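Local coordinates for protein aminomethyltransferase (Bartonella henselae, PDB 3GIR) that is a member of the aminomethyltransferase family, with a folate-binding-type domain followed by a C-terminal barrel domain, at residues K236-D240 and S241-W245. Numbering follows the deposited sequence.
With NA (sodium ion), chain B.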
loop_
_atom_site.group_PDB
_atom_site.type_symbol
_atom_site.label_atom_id
_atom_site.label_comp_id
_atom_site.label_asym_id
_atom_site.label_seq_id
_atom_site.Cartn_x
_atom_site.Cartn_y
_atom_site.Cartn_z
ATOM N N LYS A 236 13.044 10.558 18.837
ATOM C CA LYS A 236 14.080 9.543 19.141
ATOM C C LYS A 236 14.602 8.818 17.913
ATOM O O LYS A 236 15.817 8.615 17.742
ATOM C CB LYS A 236 13.535 8.578 20.188
ATOM C CG LYS A 236 14.439 7.411 20.559
ATOM C CD LYS A 236 13.741 6.592 21.652
ATOM C CE LYS A 236 14.669 5.598 22.328
ATOM N NZ LYS A 236 13.855 4.738 23.221
ATOM N N LEU A 237 13.703 8.404 16.998
ATOM C CA LEU A 237 14.180 7.746 15.788
ATOM C C LEU A 237 14.917 8.695 14.847
ATOM O O LEU A 237 15.953 8.365 14.280
ATOM C CB LEU A 237 13.000 7.142 15.039
ATOM C CG LEU A 237 12.305 6.049 15.751
ATOM C CD1 LEU A 237 10.999 5.680 14.986
ATOM C CD2 LEU A 237 13.131 4.813 15.888
ATOM N N LEU A 238 14.420 9.899 14.684
ATOM C CA LEU A 238 15.083 10.918 13.839
ATOM C C LEU A 238 16.453 11.317 14.309
ATOM O O LEU A 238 17.326 11.662 13.501
ATOM C CB LEU A 238 14.251 12.169 13.842
ATOM C CG LEU A 238 13.096 12.200 12.922
ATOM C CD1 LEU A 238 12.090 13.264 13.401
ATOM C CD2 LEU A 238 13.710 12.442 11.453
ATOM N N GLY A 239 16.644 11.237 15.615
ATOM C CA GLY A 239 17.935 11.527 16.249
ATOM C C GLY A 239 19.037 10.587 15.788
ATOM O O GLY A 239 20.212 10.921 15.883
ATOM N N ASP A 240 18.691 9.444 15.242
ATOM C CA ASP A 240 19.681 8.467 14.738
ATOM C C ASP A 240 20.235 9.040 13.436
ATOM O O ASP A 240 19.448 9.523 12.560
ATOM C CB ASP A 240 19.010 7.101 14.498
ATOM C CG ASP A 240 19.958 5.987 14.178
ATOM O OD1 ASP A 240 19.960 4.933 14.879
ATOM O OD2 ASP A 240 20.724 6.109 13.184
ATOM N N SER A 241 21.551 9.015 13.277
ATOM C CA SER A 241 22.152 9.658 12.110
ATOM C C SER A 241 21.834 8.915 10.782
ATOM O O SER A 241 22.031 9.472 9.714
ATOM C CB SER A 241 23.679 9.792 12.322
ATOM O OG SER A 241 24.209 8.469 12.321
ATOM N N ARG A 242 21.315 7.703 10.868
ATOM C CA ARG A 242 20.935 6.912 9.683
ATOM C C ARG A 242 19.504 7.281 9.173
ATOM O O ARG A 242 19.168 6.810 8.089
ATOM C CB ARG A 242 21.023 5.439 9.926
ATOM C CG ARG A 242 22.469 5.010 10.285
ATOM C CD ARG A 242 22.524 3.680 10.866
ATOM N NE ARG A 242 21.995 3.658 12.224
ATOM C CZ ARG A 242 22.196 2.653 13.086
ATOM N NH1 ARG A 242 22.849 1.522 12.733
ATOM N NH2 ARG A 242 21.704 2.765 14.284
ATOM N N VAL A 243 18.763 8.075 9.961
ATOM C CA VAL A 243 17.324 8.290 9.714
ATOM C C VAL A 243 17.067 9.719 9.229
ATOM O O VAL A 243 17.544 10.696 9.806
ATOM C CB VAL A 243 16.523 8.053 10.993
ATOM C CG1 VAL A 243 15.028 8.231 10.820
ATOM C CG2 VAL A 243 16.723 6.598 11.483
ATOM N N GLU A 244 16.276 9.800 8.152
ATOM C CA GLU A 244 15.706 11.072 7.720
ATOM C C GLU A 244 14.240 10.905 7.473
ATOM O O GLU A 244 13.796 9.830 7.079
ATOM C CB GLU A 244 16.368 11.558 6.441
ATOM C CG GLU A 244 17.907 11.743 6.520
ATOM C CD GLU A 244 18.352 12.957 7.366
ATOM O OE1 GLU A 244 17.540 13.792 7.783
ATOM O OE2 GLU A 244 19.570 13.089 7.652
ATOM N N TRP A 245 13.488 11.986 7.592
ATOM C CA TRP A 245 12.102 12.009 7.126
ATOM C C TRP A 245 12.036 11.924 5.580
ATOM O O TRP A 245 12.897 12.489 4.865
ATOM C CB TRP A 245 11.455 13.331 7.446
ATOM C CG TRP A 245 10.990 13.592 8.838
ATOM C CD1 TRP A 245 11.448 14.628 9.620
ATOM C CD2 TRP A 245 9.977 12.925 9.597
ATOM N NE1 TRP A 245 10.796 14.638 10.804
ATOM C CE2 TRP A 245 9.875 13.608 10.832
ATOM C CE3 TRP A 245 9.159 11.835 9.376
ATOM C CZ2 TRP A 245 8.956 13.242 11.824
ATOM C CZ3 TRP A 245 8.286 11.450 10.354
ATOM C CH2 TRP A 245 8.183 12.159 11.590
HETATM NA NA NA B . 18.690 11.569 11.682
HETATM O O HOH W 1 20.284 12.727 13.230
HETATM O O HOH W 2 23.709 5.909 14.242
HETATM O O HOH W 3 20.513 11.970 10.049
HETATM O O HOH W 4 18.021 13.726 10.936
#
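D240 and V243 are the ends of a type I beta turn that leads from helix 227-238 into strand 243-245, closed by V243 N donating to D240 O (3.1 Å). With CG anti to its own N (chi1 -171°), the D240 carboxylate is brought round to R242 and forms a side-on salt bridge: R242 NE donates to D240 OD2, and NH2 to OD1 at 2.8 Å, both on syn lone pairs, with carboxylate and guanidinium planes 19° apart. R242 N takes the anti lone pair of D240 OD2 (2.9 Å), so both backbone and side chain of R242 fix the carboxylate's rotation; NH2 also forms a salt bridge with D188. Across the turn, L238, from the helix end, lays CD2 over one face of the W245 indole, 3.7 Å from the five-membered-ring centroid, while L238 CD1 lies 3.4 Å from W245 CE2. V243 turns its isopropyl group back toward the helix end, its CB 3.4 Å from L237 O. Carbonyl oxygens of L238, D240 and V243 bind a sodium ion at 2.3–2.4 Å, and three waters complete six ligands; two of these waters also donate to the E244 carboxylate. This is a main-chain carbonyl sodium site at a helix-to-strand turn, beside strand 76-80.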